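Local coordinates for trans-4-hydroxy-L-proline dehydratase (Clostridioides difficile 70-100-2010, PDB 6VXC), which catalyses the radical-based dehydration of trans-4-hydroxy-L-proline to (S)-1-pyrroline-5-carboxylate, a step in anaerobic hydroxyproline breakdown, at residues A[162-167]-A[172-177]; A[344-347]-A[353-356]; A[468-473]-A[665-670]; A[526-531]-A[656-661]. All coordinates share one frame; numbering follows the deposited sequence.

Contact 1 (A[162-167]-A[172-177])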
loop_
_atom_site.group_PDB
_atom_site.type_symbol
_atom_site.label_atom_id
_atom_site.label_comp_id
_atom_site.label_asym_id
_atom_site.label_seq_id
_atom_site.Cartn_x
_atom_site.Cartn_y
_atom_site.Cartn_z
ATOM N N ALA A 162 -22.645 -7.197 -10.256
ATOM C CA ALA A 162 -23.415 -7.686 -9.117
ATOM C C ALA A 162 -22.496 -8.078 -7.964
ATOM O O ALA A 162 -22.749 -7.713 -6.809
ATOM C CB ALA A 162 -24.293 -8.861 -9.544
ATOM N N ALA A 163 -21.416 -8.797 -8.265
ATOM C CA ALA A 163 -20.488 -9.218 -7.222
ATOM C C ALA A 163 -19.801 -8.016 -6.588
ATOM O O ALA A 163 -19.737 -7.904 -5.363
ATOM C CB ALA A 163 -19.469 -10.194 -7.811
ATOM N N TYR A 164 -19.337 -7.077 -7.412
ATOM C CA TYR A 164 -18.730 -5.853 -6.900
ATOM C C TYR A 164 -19.687 -5.105 -5.979
ATOM O O TYR A 164 -19.345 -4.772 -4.834
ATOM C CB TYR A 164 -18.288 -4.983 -8.089
ATOM C CG TYR A 164 -17.899 -3.554 -7.766
ATOM C CD1 TYR A 164 -16.695 -3.254 -7.130
ATOM C CD2 TYR A 164 -18.714 -2.496 -8.155
ATOM C CE1 TYR A 164 -16.343 -1.945 -6.858
ATOM C CE2 TYR A 164 -18.371 -1.188 -7.901
ATOM C CZ TYR A 164 -17.191 -0.914 -7.251
ATOM O OH TYR A 164 -16.892 0.403 -7.009
ATOM N N GLU A 165 -20.923 -4.903 -6.436
ATOM C CA GLU A 165 -21.898 -4.159 -5.646
ATOM C C GLU A 165 -22.248 -4.873 -4.351
ATOM O O GLU A 165 -22.588 -4.216 -3.365
ATOM C CB GLU A 165 -23.156 -3.913 -6.473
ATOM C CG GLU A 165 -23.004 -2.771 -7.420
ATOM C CD GLU A 165 -24.129 -2.719 -8.423
ATOM O OE1 GLU A 165 -25.127 -3.458 -8.231
ATOM O OE2 GLU A 165 -24.005 -1.957 -9.405
ATOM N N ALA A 166 -22.183 -6.202 -4.335
ATOM C CA ALA A 166 -22.502 -6.991 -3.147
ATOM C C ALA A 166 -21.353 -7.101 -2.145
ATOM O O ALA A 166 -21.545 -7.678 -1.074
ATOM C CB ALA A 166 -22.919 -8.400 -3.562
ATOM N N GLY A 167 -20.174 -6.593 -2.464
ATOM C CA GLY A 167 -19.053 -6.709 -1.558
ATOM C C GLY A 167 -18.316 -8.029 -1.616
ATOM O O GLY A 167 -17.631 -8.369 -0.652
ATOM N N PHE A 172 -9.156 -2.219 -7.553
ATOM C CA PHE A 172 -8.149 -1.217 -7.223
ATOM C C PHE A 172 -8.027 -0.127 -8.278
ATOM O O PHE A 172 -7.643 0.998 -7.953
ATOM C CB PHE A 172 -6.796 -1.894 -7.010
ATOM C CG PHE A 172 -6.422 -2.041 -5.568
ATOM C CD1 PHE A 172 -7.377 -2.424 -4.631
ATOM C CD2 PHE A 172 -5.142 -1.747 -5.138
ATOM C CE1 PHE A 172 -7.054 -2.535 -3.289
ATOM C CE2 PHE A 172 -4.808 -1.865 -3.792
ATOM C CZ PHE A 172 -5.779 -2.252 -2.865
ATOM N N MET A 173 -8.371 -0.405 -9.536
ATOM C CA MET A 173 -8.095 0.569 -10.583
ATOM C C MET A 173 -9.304 1.445 -10.926
ATOM O O MET A 173 -9.282 2.146 -11.941
ATOM C CB MET A 173 -7.557 -0.133 -11.834
ATOM C CG MET A 173 -6.034 -0.115 -11.926
ATOM S SD MET A 173 -5.244 -0.857 -10.458
ATOM C CE MET A 173 -5.534 -2.594 -10.744
ATOM N N GLU A 174 -10.332 1.471 -10.073
ATOM C CA GLU A 174 -11.493 2.299 -10.385
ATOM C C GLU A 174 -11.225 3.784 -10.174
ATOM O O GLU A 174 -11.830 4.615 -10.856
ATOM C CB GLU A 174 -12.717 1.861 -9.572
ATOM C CG GLU A 174 -12.628 2.020 -8.052
ATOM C CD GLU A 174 -14.010 2.024 -7.403
ATOM O OE1 GLU A 174 -14.361 1.024 -6.725
ATOM O OE2 GLU A 174 -14.749 3.025 -7.601
ATOM N N GLN A 175 -10.383 4.147 -9.206
ATOM C CA GLN A 175 -10.106 5.549 -8.914
ATOM C C GLN A 175 -8.622 5.878 -8.863
ATOM O O GLN A 175 -8.271 7.020 -8.547
ATOM C CB GLN A 175 -10.745 5.947 -7.587
ATOM C CG GLN A 175 -12.268 5.956 -7.607
ATOM C CD GLN A 175 -12.833 6.151 -6.234
ATOM O OE1 GLN A 175 -12.343 6.988 -5.470
ATOM N NE2 GLN A 175 -13.865 5.378 -5.896
ATOM N N ARG A 176 -7.752 4.908 -9.111
ATOM C CA ARG A 176 -6.315 5.102 -9.030
ATOM C C ARG A 176 -5.655 4.257 -10.097
ATOM O O ARG A 176 -6.236 3.287 -10.591
ATOM C CB ARG A 176 -5.740 4.733 -7.644
ATOM C CG ARG A 176 -6.418 5.433 -6.488
ATOM C CD ARG A 176 -5.677 5.227 -5.186
ATOM N NE ARG A 176 -4.535 6.121 -5.084
ATOM C CZ ARG A 176 -3.761 6.225 -4.011
ATOM N NH1 ARG A 176 -4.009 5.477 -2.936
ATOM N NH2 ARG A 176 -2.756 7.083 -4.015
ATOM N N ALA A 177 -4.419 4.627 -10.422
ATOM C CA ALA A 177 -3.594 3.885 -11.353
ATOM C C ALA A 177 -2.879 2.737 -10.646
ATOM O O ALA A 177 -2.684 2.769 -9.425
ATOM C CB ALA A 177 -2.575 4.812 -12.006
#
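Y164 and E174 have the closest CA atoms of the two segments, yet these lie 11.4 Å apart, so the backbones stay separate and two long side chains bridge the gap. On one side the chain leaves helix 158-166 through a Schellman motif in the pyruvate formate-lyase-like fold: G167 takes a positive phi, and its N bonds back to Y164 O at 3.1 Å. On the other side lies the loop that follows. With CG trans to the backbone N (chi1 168°), the Y164 ring swings clear of the helix toward that loop, while E174 stretches out beyond CG to meet it. Y164 OH donates to E174 OE1 at 2.6 Å, a short bond between buried groups. The donor comes to OE1 on its syn side, 33° out of the carboxylate plane, and OE1 in turn lies near the plane of the ring at its edge. Ring and carboxylate planes are turned 58° against each other. W160 stacks with the Y164 ring, and I349 of helix 348-353 touches it too. The second oxygen of E174 is held separately: it forms a salt bridge with R149, which probably favours the ionised carboxylate. From above the carboxylate plane, Q175 NE2 also donates a nearly straight 3.0 Å bond to E174 OE2, with that oxygen close to the plane of the glutamine amide.

Contact 2 (A[344-347]-A[353-356])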
loop_
_atom_site.group_PDB
_atom_site.type_symbol
_atom_site.label_atom_id
_atom_site.label_comp_id
_atom_site.label_asym_id
_atom_site.label_seq_id
_atom_site.Cartn_x
_atom_site.Cartn_y
_atom_site.Cartn_z
ATOM N N PRO A 344 -4.525 11.185 -2.582
ATOM C CA PRO A 344 -5.608 12.021 -3.104
ATOM C C PRO A 344 -6.959 11.452 -2.756
ATOM O O PRO A 344 -7.110 10.234 -2.530
ATOM C CB PRO A 344 -5.349 12.020 -4.620
ATOM C CG PRO A 344 -3.874 11.853 -4.731
ATOM C CD PRO A 344 -3.510 10.899 -3.607
ATOM N N PRO A 345 -7.995 12.289 -2.710
ATOM C CA PRO A 345 -9.266 11.886 -2.101
ATOM C C PRO A 345 -9.912 10.688 -2.787
ATOM O O PRO A 345 -9.914 10.569 -4.012
ATOM C CB PRO A 345 -10.136 13.142 -2.238
ATOM C CG PRO A 345 -9.508 13.910 -3.355
ATOM C CD PRO A 345 -8.043 13.660 -3.234
ATOM N N LYS A 346 -10.464 9.801 -1.966
ATOM C CA LYS A 346 -11.202 8.623 -2.382
ATOM C C LYS A 346 -12.677 8.763 -2.020
ATOM O O LYS A 346 -13.035 9.417 -1.037
ATOM C CB LYS A 346 -10.633 7.371 -1.705
ATOM C CG LYS A 346 -9.113 7.223 -1.791
ATOM C CD LYS A 346 -8.578 6.486 -0.539
ATOM C CE LYS A 346 -7.058 6.461 -0.508
ATOM N NZ LYS A 346 -6.504 6.082 0.819
ATOM N N VAL A 347 -13.532 8.108 -2.800
ATOM C CA VAL A 347 -14.955 8.030 -2.512
ATOM C C VAL A 347 -15.396 6.587 -2.676
ATOM O O VAL A 347 -14.639 5.729 -3.128
ATOM C CB VAL A 347 -15.802 8.959 -3.408
ATOM C CG1 VAL A 347 -15.478 10.416 -3.124
ATOM C CG2 VAL A 347 -15.609 8.616 -4.901
ATOM N N GLU A 353 -12.171 0.689 1.511
ATOM C CA GLU A 353 -11.095 -0.283 1.573
ATOM C C GLU A 353 -9.762 0.347 1.957
ATOM O O GLU A 353 -8.843 -0.381 2.342
ATOM C CB GLU A 353 -10.947 -1.033 0.240
ATOM C CG GLU A 353 -10.524 -0.169 -0.956
ATOM C CD GLU A 353 -10.589 -0.930 -2.289
ATOM O OE1 GLU A 353 -10.127 -2.081 -2.338
ATOM O OE2 GLU A 353 -11.102 -0.384 -3.293
ATOM N N SER A 354 -9.635 1.680 1.883
ATOM C CA SER A 354 -8.387 2.354 2.216
ATOM C C SER A 354 -8.728 3.681 2.908
ATOM O O SER A 354 -8.445 4.761 2.416
ATOM C CB SER A 354 -7.532 2.579 0.966
ATOM O OG SER A 354 -6.267 3.137 1.293
ATOM N N SER A 355 -9.302 3.600 4.108
ATOM C CA SER A 355 -9.918 4.769 4.736
ATOM C C SER A 355 -8.871 5.525 5.565
ATOM O O SER A 355 -8.851 5.485 6.796
ATOM C CB SER A 355 -11.119 4.330 5.570
ATOM O OG SER A 355 -11.871 5.442 6.021
ATOM N N THR A 356 -8.015 6.273 4.863
ATOM C CA THR A 356 -6.883 6.944 5.492
ATOM C C THR A 356 -6.411 8.077 4.595
ATOM O O THR A 356 -6.600 8.036 3.378
ATOM C CB THR A 356 -5.722 5.969 5.737
ATOM O OG1 THR A 356 -4.623 6.669 6.334
ATOM C CG2 THR A 356 -5.240 5.369 4.409
#
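The flat groups that K346 touches are two peptide carbonyls, those of S354 and T356, and its ammonium nitrogen stands off the plane of each, tilted by 19° and 24° respectively. These carbonyls belong to an inverse gamma turn centred on S355, which follows the end of helix 348-353; K346 enters from the loop before that same helix. The lysine chain, bent at chi2 (149°) and otherwise drawn out, reaches across the 8.2 Å between K346 CA and S355 CA. Three oxygens of 353-356 accept from the buried ammonium. NZ donates to S354 O at 2.8 Å, and the hydroxyl of the same serine takes a second bond, NZ to OG at 3.0 Å. Seen from NZ, these two oxygens lie too close together for both bonds to be straight. A third, longer one runs from K346 NZ to T356 O at 3.2 Å. The positive charge probably also suits the carbonyl just past the helix end. S354 OG bonds to a bound glycerol as well, and its side chain is about 8 Å from that of C454, the probable cysteine radical site. K346 thus bonds to a serine beside the glycerol-occupied pocket, and may help fix its hydroxyl. The T356 hydroxyl turns to T358 and D788 instead, while its methyl CG2 lies 3.9 Å from K346 NZ.

Contact 3 (A[468-473]-A[665-670])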
loop_
_atom_site.group_PDB
_atom_site.type_symbol
_atom_site.label_atom_id
_atom_site.label_comp_id
_atom_site.label_asym_id
_atom_site.label_seq_id
_atom_site.Cartn_x
_atom_site.Cartn_y
_atom_site.Cartn_z
ATOM N N THR A 468 -4.902 -5.989 -7.419
ATOM C CA THR A 468 -6.119 -5.700 -8.178
ATOM C C THR A 468 -7.373 -5.555 -7.321
ATOM O O THR A 468 -8.388 -5.071 -7.834
ATOM C CB THR A 468 -6.371 -6.769 -9.270
ATOM O OG1 THR A 468 -6.647 -8.037 -8.674
ATOM C CG2 THR A 468 -5.176 -6.908 -10.232
ATOM N N GLY A 469 -7.340 -5.952 -6.056
ATOM C CA GLY A 469 -8.465 -5.791 -5.158
ATOM C C GLY A 469 -8.534 -6.919 -4.143
ATOM O O GLY A 469 -7.974 -7.993 -4.329
ATOM N N TYR A 470 -9.270 -6.664 -3.052
ATOM C CA TYR A 470 -9.484 -7.638 -1.978
ATOM C C TYR A 470 -10.593 -8.626 -2.356
ATOM O O TYR A 470 -11.520 -8.290 -3.090
ATOM C CB TYR A 470 -9.860 -6.925 -0.669
ATOM C CG TYR A 470 -8.835 -5.906 -0.253
ATOM C CD1 TYR A 470 -7.677 -6.286 0.410
ATOM C CD2 TYR A 470 -9.003 -4.573 -0.572
ATOM C CE1 TYR A 470 -6.711 -5.339 0.762
ATOM C CE2 TYR A 470 -8.052 -3.622 -0.236
ATOM C CZ TYR A 470 -6.907 -4.006 0.436
ATOM O OH TYR A 470 -5.965 -3.061 0.768
ATOM N N MET A 471 -10.484 -9.850 -1.839
ATOM C CA MET A 471 -11.439 -10.921 -2.093
ATOM C C MET A 471 -12.047 -11.347 -0.762
ATOM O O MET A 471 -11.318 -11.722 0.161
ATOM C CB MET A 471 -10.756 -12.109 -2.779
ATOM C CG MET A 471 -11.700 -13.244 -3.202
ATOM S SD MET A 471 -12.923 -12.761 -4.417
ATOM C CE MET A 471 -11.897 -12.137 -5.749
ATOM N N ASN A 472 -13.377 -11.331 -0.684
ATOM C CA ASN A 472 -14.120 -11.551 0.558
ATOM C C ASN A 472 -14.305 -13.061 0.741
ATOM O O ASN A 472 -15.341 -13.636 0.420
ATOM C CB ASN A 472 -15.458 -10.799 0.493
ATOM C CG ASN A 472 -16.179 -10.716 1.846
ATOM O OD1 ASN A 472 -15.882 -11.473 2.782
ATOM N ND2 ASN A 472 -17.166 -9.814 1.935
ATOM N N ILE A 473 -13.257 -13.731 1.241
ATOM C CA ILE A 473 -13.310 -15.192 1.348
ATOM C C ILE A 473 -14.438 -15.645 2.262
ATOM O O ILE A 473 -15.136 -16.607 1.918
ATOM C CB ILE A 473 -11.939 -15.747 1.753
ATOM C CG1 ILE A 473 -10.889 -15.277 0.755
ATOM C CG2 ILE A 473 -11.976 -17.255 1.801
ATOM C CD1 ILE A 473 -9.497 -15.622 1.170
ATOM N N THR A 665 -5.952 -3.959 4.707
ATOM C CA THR A 665 -6.034 -2.524 4.997
ATOM C C THR A 665 -7.278 -2.251 5.854
ATOM O O THR A 665 -7.340 -2.730 6.987
ATOM C CB THR A 665 -6.000 -1.689 3.707
ATOM O OG1 THR A 665 -4.894 -2.112 2.894
ATOM C CG2 THR A 665 -5.837 -0.205 4.035
ATOM N N THR A 666 -8.271 -1.497 5.373
ATOM C CA THR A 666 -9.522 -1.364 6.122
ATOM C C THR A 666 -10.663 -2.159 5.487
ATOM O O THR A 666 -11.819 -2.010 5.898
ATOM C CB THR A 666 -9.938 0.109 6.303
ATOM O OG1 THR A 666 -10.066 0.758 5.038
ATOM C CG2 THR A 666 -8.929 0.889 7.185
ATOM N N CYS A 667 -10.363 -3.012 4.510
ATOM C CA CYS A 667 -11.419 -3.724 3.813
ATOM C C CYS A 667 -12.055 -4.824 4.655
ATOM O O CYS A 667 -13.169 -5.258 4.325
ATOM C CB CYS A 667 -10.890 -4.316 2.508
ATOM S SG CYS A 667 -12.182 -4.729 1.338
ATOM N N HIS A 668 -11.391 -5.282 5.734
ATOM C CA HIS A 668 -12.018 -6.274 6.609
ATOM C C HIS A 668 -13.216 -5.699 7.350
ATOM O O HIS A 668 -14.090 -6.467 7.758
ATOM C CB HIS A 668 -11.011 -6.873 7.603
ATOM C CG HIS A 668 -10.409 -5.880 8.550
ATOM N ND1 HIS A 668 -9.671 -4.800 8.119
ATOM C CD2 HIS A 668 -10.391 -5.836 9.904
ATOM C CE1 HIS A 668 -9.258 -4.109 9.168
ATOM N NE2 HIS A 668 -9.680 -4.717 10.263
ATOM N N ILE A 669 -13.268 -4.378 7.530
ATOM C CA ILE A 669 -14.457 -3.738 8.083
ATOM C C ILE A 669 -15.609 -3.813 7.082
ATOM O O ILE A 669 -16.688 -4.320 7.394
ATOM C CB ILE A 669 -14.146 -2.286 8.490
ATOM C CG1 ILE A 669 -12.923 -2.225 9.441
ATOM C CG2 ILE A 669 -15.393 -1.596 9.071
ATOM C CD1 ILE A 669 -13.067 -3.034 10.741
ATOM N N TYR A 670 -15.378 -3.319 5.863
ATOM C CA TYR A 670 -16.392 -3.336 4.807
ATOM C C TYR A 670 -16.887 -4.750 4.523
ATOM O O TYR A 670 -18.097 -4.996 4.458
ATOM C CB TYR A 670 -15.792 -2.709 3.540
ATOM C CG TYR A 670 -16.544 -2.908 2.225
ATOM C CD1 TYR A 670 -17.882 -2.558 2.092
ATOM C CD2 TYR A 670 -15.886 -3.378 1.106
ATOM C CE1 TYR A 670 -18.555 -2.715 0.877
ATOM C CE2 TYR A 670 -16.550 -3.530 -0.119
ATOM C CZ TYR A 670 -17.883 -3.204 -0.218
ATOM O OH TYR A 670 -18.530 -3.363 -1.427
#
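Y470 OH and T665 OG1 meet in a short hydrogen bond of 2.6 Å, in which either hydroxyl could be the donor. T665 CB follows close behind, 3.2 Å from Y470 OH, and the two side chains cross at about a right angle. OG1 gets there because it lies beside the threonine's own backbone N (chi1 -50°). Further back on the ring, C667 presses over one face: its CB is 3.9 Å from the ring centroid and 23° off the normal, a CH-pi contact shifted toward CD2. The sulfur of C667 is also a sulfur-aromatic partner, but an oblique one, 4.5 Å from the Y470 ring centroid. That same SG lies in the plane of the Y670 ring, at its edge. Y470 belongs to strand 463-472 in the parallel sheet of the alpha/beta barrel found in glycyl radical enzymes, and the contact joins this strand to the start of helix 667-673. The T665 side chain is about 4 Å from that of C454, the probable cysteine radical site, and about 3 Å from a bound glycerol. F172 and E353 also pack against the Y470 ring, and V573 touches it from the neighbouring strand.

Contact 4 (A[526-531]-A[656-661])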
loop_
_atom_site.group_PDB
_atom_site.type_symbol
_atom_site.label_atom_id
_atom_site.label_comp_id
_atom_site.label_asym_id
_atom_site.label_seq_id
_atom_site.Cartn_x
_atom_site.Cartn_y
_atom_site.Cartn_z
ATOM N N GLU A 526 -11.500 -12.061 -15.107
ATOM C CA GLU A 526 -11.985 -11.556 -16.391
ATOM C C GLU A 526 -12.082 -10.035 -16.388
ATOM O O GLU A 526 -11.630 -9.378 -17.327
ATOM C CB GLU A 526 -13.334 -12.187 -16.740
ATOM C CG GLU A 526 -13.994 -11.529 -17.937
ATOM C CD GLU A 526 -15.211 -12.297 -18.465
ATOM O OE1 GLU A 526 -15.727 -13.183 -17.753
ATOM O OE2 GLU A 526 -15.667 -11.972 -19.581
ATOM N N GLY A 527 -12.653 -9.460 -15.331
ATOM C CA GLY A 527 -12.636 -8.014 -15.197
ATOM C C GLY A 527 -11.224 -7.456 -15.116
ATOM O O GLY A 527 -10.905 -6.457 -15.760
ATOM N N ASN A 528 -10.356 -8.104 -14.336
ATOM C CA ASN A 528 -8.959 -7.670 -14.249
ATOM C C ASN A 528 -8.307 -7.587 -15.627
ATOM O O ASN A 528 -7.555 -6.650 -15.906
ATOM C CB ASN A 528 -8.157 -8.639 -13.384
ATOM C CG ASN A 528 -8.367 -8.435 -11.896
ATOM O OD1 ASN A 528 -9.105 -7.547 -11.463
ATOM N ND2 ASN A 528 -7.749 -9.311 -11.100
ATOM N N ALA A 529 -8.545 -8.586 -16.483
ATOM C CA ALA A 529 -7.891 -8.600 -17.794
ATOM C C ALA A 529 -8.335 -7.414 -18.635
ATOM O O ALA A 529 -7.513 -6.734 -19.250
ATOM C CB ALA A 529 -8.164 -9.920 -18.522
ATOM N N VAL A 530 -9.640 -7.147 -18.664
ATOM C CA VAL A 530 -10.142 -5.940 -19.314
ATOM C C VAL A 530 -9.459 -4.703 -18.744
ATOM O O VAL A 530 -9.053 -3.799 -19.484
ATOM C CB VAL A 530 -11.674 -5.851 -19.176
ATOM C CG1 VAL A 530 -12.178 -4.478 -19.617
ATOM C CG2 VAL A 530 -12.355 -6.959 -19.998
ATOM N N ILE A 531 -9.371 -4.621 -17.412
ATOM C CA ILE A 531 -8.801 -3.440 -16.763
ATOM C C ILE A 531 -7.318 -3.306 -17.074
ATOM O O ILE A 531 -6.809 -2.194 -17.267
ATOM C CB ILE A 531 -9.079 -3.482 -15.245
ATOM C CG1 ILE A 531 -10.575 -3.273 -15.006
ATOM C CG2 ILE A 531 -8.248 -2.445 -14.483
ATOM C CD1 ILE A 531 -11.021 -3.657 -13.637
ATOM N N GLY A 656 2.964 -11.662 -17.468
ATOM C CA GLY A 656 3.289 -12.182 -16.164
ATOM C C GLY A 656 2.293 -13.231 -15.710
ATOM O O GLY A 656 1.640 -13.897 -16.522
ATOM N N GLU A 657 2.181 -13.393 -14.389
ATOM C CA GLU A 657 1.233 -14.347 -13.827
ATOM C C GLU A 657 0.631 -13.795 -12.539
ATOM O O GLU A 657 1.170 -12.878 -11.911
ATOM C CB GLU A 657 1.886 -15.699 -13.543
ATOM C CG GLU A 657 2.762 -15.687 -12.319
ATOM C CD GLU A 657 3.353 -17.052 -11.963
ATOM O OE1 GLU A 657 3.095 -18.042 -12.693
ATOM O OE2 GLU A 657 4.090 -17.124 -10.949
ATOM N N TYR A 658 -0.499 -14.385 -12.151
ATOM C CA TYR A 658 -1.159 -14.049 -10.903
ATOM C C TYR A 658 -0.514 -14.791 -9.745
ATOM O O TYR A 658 -0.020 -15.917 -9.896
ATOM C CB TYR A 658 -2.656 -14.382 -10.956
ATOM C CG TYR A 658 -3.435 -13.248 -11.525
ATOM C CD1 TYR A 658 -3.569 -13.102 -12.902
ATOM C CD2 TYR A 658 -3.989 -12.282 -10.701
ATOM C CE1 TYR A 658 -4.252 -12.057 -13.430
ATOM C CE2 TYR A 658 -4.684 -11.211 -11.230
ATOM C CZ TYR A 658 -4.806 -11.111 -12.600
ATOM O OH TYR A 658 -5.479 -10.055 -13.138
ATOM N N ARG A 659 -0.484 -14.125 -8.597
ATOM C CA ARG A 659 -0.029 -14.711 -7.350
ATOM C C ARG A 659 -0.921 -14.195 -6.222
ATOM O O ARG A 659 -1.825 -13.391 -6.434
ATOM C CB ARG A 659 1.457 -14.407 -7.101
ATOM C CG ARG A 659 2.398 -14.882 -8.242
ATOM C CD ARG A 659 3.881 -14.766 -7.876
ATOM N NE ARG A 659 4.221 -15.716 -6.823
ATOM C CZ ARG A 659 4.359 -17.024 -7.008
ATOM N NH1 ARG A 659 4.666 -17.813 -5.979
ATOM N NH2 ARG A 659 4.218 -17.543 -8.224
ATOM N N VAL A 660 -0.627 -14.618 -5.002
ATOM C CA VAL A 660 -1.547 -14.470 -3.889
ATOM C C VAL A 660 -0.840 -13.737 -2.754
ATOM O O VAL A 660 0.362 -13.925 -2.548
ATOM C CB VAL A 660 -2.040 -15.885 -3.507
ATOM C CG1 VAL A 660 -1.903 -16.194 -2.073
ATOM C CG2 VAL A 660 -3.451 -16.164 -4.108
ATOM N N ASP A 661 -1.569 -12.850 -2.064
ATOM C CA ASP A 661 -1.123 -12.261 -0.802
ATOM C C ASP A 661 -2.330 -12.106 0.129
ATOM O O ASP A 661 -3.478 -12.314 -0.275
ATOM C CB ASP A 661 -0.364 -10.922 -1.019
ATOM C CG ASP A 661 -1.179 -9.864 -1.756
ATOM O OD1 ASP A 661 -2.413 -9.988 -1.780
ATOM O OD2 ASP A 661 -0.582 -8.881 -2.303
#
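Y658 on strand 657-661 touches N528 of helix 506-538, and the approach to it starts at G656, whose N is bonded to the T652 hydroxyl. E657 comes next; its OE2 forms a salt bridge with R659 NH2 at 2.8 Å, in the guanidinium plane, tying together two residues that flank the tyrosine. Y658 itself bridges most of the 10.6 Å between its CA and that of N528. Its CG sits beside the backbone N (chi1 -87°), which aims the ring at the helix. The phenol oxygen comes in close to the asparagine stem, with Y658 OH 3.0 Å from N528 CB. N528 ND2 donates to the same OH at 3.1 Å, but the bond is weak, bent to 135° at the hydrogen. Amide and ring planes are only 7° apart, although N528 ND2 lies obliquely off the ring, 3.6 Å from Y658 CE2, the nearest ring carbon. N528 has further weak bonds, from ND2 to the T468 hydroxyl and from the K524 ammonium to OD1. R659 then pairs by backbone with R568, V660 packs on Y643 and V647 of helix 630-647, and D661 leans on Y569 and Q571. A helix joined through side chains to a strand of a parallel sheet fits the alpha/beta barrel of the pyruvate formate-lyase-like glycyl radical enzymes.

How the contacts relate
Contacts 1, 2 and 3 touch one another. Between contacts 1 and 2, Q175 NE2 probably bonds to V347 O (2.9 Å). Between contacts 1 and 3, F172 N probably does the same with T468 O (3.0 Å), and N472 ND2 with G167 O. T666 OG1 joins contact 3 to contact 2 through S355 N (3.1 Å). Contacts 2 and 3 both border the glycerol-occupied pocket near C454, whose side chain is about 4 Å from that of T665 and about 8 Å from that of S354. Contacts 1 and 4 lie away from the annotated sites and meet by packing, M173 CB to I531 CG2 at 3.6 Å. Contacts 2 and 4 do not touch; their centres are about 22 Å apart.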